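Local coordinates for protein probable dipeptidase (PDB 3B40) that probably acts as a metal-dependent dipeptidase of the peptidase M19 (membrane dipeptidase) family, at residues A66-W70 and Q94-Y99. The protein carries 11 engineered substitutions. Sequence-based numbering, arbitrary orientation.
Sequences AIFGW and QQEIRY
Gln94 reaches past Gly69 with an extended side chain and sets its amide against the backbone of Trp70. Its OE1 accepts the peptide N of Trp70 at 2.9 Å in a fairly straight bond (162°), the donor tilted from the amide carbonyl plane, and the same oxygen lies in plane at the edge of the indole, near CD1. Gln94 NE2 adds only a weak, bent bond to Trp70 O at 3.3 Å, so the amide is held mainly through OE1, itself an acceptor lying close to Trp70 O. Trp70 NE1 turns elsewhere, to Glu72. Gln95 runs at about a right angle across Ile67, whose CG2 sits 3.5 Å from Gln95 CB; further out, Gln95 NE2 donates to a water at 2.9 Å that is also weakly held by Gly69 N. Here residues 94-99 of helix 87-108 run roughly antiparallel (152°) to 66-68 of strand 62-68; the helix follows the strand in the chain and packs on the outside of the parallel sheet, as in the TIM-barrel-like fold of this family; Met135 and Met137 of neighbouring strand 131-138 extend the same interface. A stretched chain carries the Arg98 head group up beside the Phe68 side chain. Its NH2 donates to Phe68 O at 3.1 Å from above the carbonyl plane, and also approaches the phenyl edge at CD2, the guanidinium being steeply turned (79°) against the ring. NE bonds to Val31 O and NH1 to a further partner outside the two segments, which engages all three nitrogens. At Tyr99, Ile67 CD1 presses on the helix backbone, 3.6 Å from Tyr99 N, and meets Tyr99 CB at 4.0 Å, while the phenol ring makes a cation-pi contact with Arg156.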
loop_
_atom_site.group_PDB
_atom_site.type_symbol
_atom_site.label_atom_id
_atom_site.label_comp_id
_atom_site.label_asym_id
_atom_site.label_seq_id
_atom_site.Cartn_x
_atom_site.Cartn_y
_atom_site.Cartn_z
ATOM N N ALA A 66 -1.648 8.609 1.139
ATOM C CA ALA A 66 -2.943 8.277 1.684
ATOM C C ALA A 66 -3.289 9.132 2.898
ATOM O O ALA A 66 -2.465 9.316 3.795
ATOM C CB ALA A 66 -2.984 6.801 2.061
ATOM N N ILE A 67 -4.529 9.609 2.899
ATOM C CA ILE A 67 -5.217 10.067 4.082
ATOM C C ILE A 67 -5.546 8.810 4.876
ATOM O O ILE A 67 -6.410 8.004 4.471
ATOM C CB ILE A 67 -6.553 10.777 3.704
ATOM C CG1 ILE A 67 -6.329 11.972 2.745
ATOM C CG2 ILE A 67 -7.351 11.129 4.969
ATOM C CD1 ILE A 67 -5.292 13.051 3.133
ATOM N N PHE A 68 -4.860 8.646 5.998
ATOM C CA PHE A 68 -4.924 7.395 6.770
ATOM C C PHE A 68 -5.162 7.706 8.243
ATOM O O PHE A 68 -4.579 8.660 8.789
ATOM C CB PHE A 68 -3.594 6.637 6.615
ATOM C CG PHE A 68 -3.500 5.368 7.433
ATOM C CD1 PHE A 68 -4.015 4.182 6.941
ATOM C CD2 PHE A 68 -2.846 5.354 8.678
ATOM C CE1 PHE A 68 -3.930 2.993 7.687
ATOM C CE2 PHE A 68 -2.761 4.165 9.434
ATOM C CZ PHE A 68 -3.309 2.991 8.926
ATOM N N GLY A 69 -6.046 6.930 8.868
ATOM C CA GLY A 69 -6.102 6.833 10.323
ATOM C C GLY A 69 -6.445 5.395 10.699
ATOM O O GLY A 69 -7.008 4.656 9.886
ATOM N N TRP A 70 -6.093 4.997 11.922
ATOM C CA TRP A 70 -6.451 3.680 12.453
ATOM C C TRP A 70 -6.398 3.699 13.985
ATOM O O TRP A 70 -6.026 4.731 14.555
ATOM C CB TRP A 70 -5.516 2.613 11.851
ATOM C CG TRP A 70 -4.224 2.477 12.538
ATOM C CD1 TRP A 70 -3.387 3.481 12.941
ATOM C CD2 TRP A 70 -3.596 1.255 12.898
ATOM N NE1 TRP A 70 -2.260 2.949 13.531
ATOM C CE2 TRP A 70 -2.370 1.580 13.522
ATOM C CE3 TRP A 70 -3.946 -0.104 12.741
ATOM C CZ2 TRP A 70 -1.491 0.591 14.011
ATOM C CZ3 TRP A 70 -3.073 -1.083 13.233
ATOM C CH2 TRP A 70 -1.855 -0.727 13.841
ATOM N N GLN A 94 -5.723 11.898 12.854
ATOM C CA GLN A 94 -4.622 11.385 12.015
ATOM C C GLN A 94 -4.894 11.701 10.522
ATOM O O GLN A 94 -3.977 12.114 9.798
ATOM C CB GLN A 94 -4.419 9.873 12.214
ATOM C CG GLN A 94 -4.030 9.425 13.639
ATOM C CD GLN A 94 -4.351 7.947 13.958
ATOM O OE1 GLN A 94 -4.348 7.073 13.080
ATOM N NE2 GLN A 94 -4.628 7.669 15.239
ATOM N N GLN A 95 -6.151 11.542 10.078
ATOM C CA GLN A 95 -6.538 11.856 8.685
ATOM C C GLN A 95 -6.415 13.346 8.424
ATOM O O GLN A 95 -5.898 13.759 7.386
ATOM C CB GLN A 95 -7.979 11.463 8.370
ATOM C CG GLN A 95 -8.349 9.990 8.454
ATOM C CD GLN A 95 -9.795 9.792 8.039
ATOM O OE1 GLN A 95 -10.715 10.380 8.636
ATOM N NE2 GLN A 95 -10.013 8.968 7.022
ATOM N N GLU A 96 -6.904 14.154 9.359
ATOM C CA GLU A 96 -6.871 15.600 9.164
ATOM C C GLU A 96 -5.425 16.140 9.101
ATOM O O GLU A 96 -5.137 17.006 8.304
ATOM C CB GLU A 96 -7.672 16.315 10.239
ATOM C CG GLU A 96 -9.194 16.125 10.120
ATOM C CD GLU A 96 -9.802 16.754 8.852
ATOM O OE1 GLU A 96 -9.411 17.880 8.464
ATOM O OE2 GLU A 96 -10.690 16.117 8.252
ATOM N N ILE A 97 -4.549 15.628 9.966
ATOM C CA ILE A 97 -3.135 15.955 9.944
ATOM C C ILE A 97 -2.542 15.662 8.575
ATOM O O ILE A 97 -1.869 16.522 7.993
ATOM C CB ILE A 97 -2.365 15.232 11.089
ATOM C CG1 ILE A 97 -2.810 15.831 12.444
ATOM C CG2 ILE A 97 -0.820 15.353 10.891
ATOM C CD1 ILE A 97 -2.247 15.163 13.633
ATOM N N ARG A 98 -2.812 14.467 8.047
ATOM C CA ARG A 98 -2.249 14.066 6.745
ATOM C C ARG A 98 -2.742 14.954 5.600
ATOM O O ARG A 98 -1.956 15.350 4.717
ATOM C CB ARG A 98 -2.442 12.567 6.507
ATOM C CG ARG A 98 -1.449 11.758 7.345
ATOM C CD ARG A 98 -1.685 10.273 7.293
ATOM N NE ARG A 98 -0.503 9.563 7.757
ATOM C CZ ARG A 98 -0.465 8.794 8.845
ATOM N NH1 ARG A 98 0.673 8.208 9.187
ATOM N NH2 ARG A 98 -1.562 8.623 9.596
ATOM N N TYR A 99 -4.019 15.334 5.662
ATOM C CA TYR A 99 -4.584 16.300 4.710
ATOM C C TYR A 99 -3.892 17.667 4.765
ATOM O O TYR A 99 -3.621 18.281 3.736
ATOM C CB TYR A 99 -6.095 16.479 4.959
ATOM C CG TYR A 99 -6.751 17.378 3.936
ATOM C CD1 TYR A 99 -7.066 16.897 2.667
ATOM C CD2 TYR A 99 -7.050 18.706 4.230
ATOM C CE1 TYR A 99 -7.673 17.715 1.717
ATOM C CE2 TYR A 99 -7.651 19.544 3.267
ATOM C CZ TYR A 99 -7.947 19.031 2.025
ATOM O OH TYR A 99 -8.538 19.821 1.074
HETATM O O HOH W 1 -8.457 6.546 6.459
#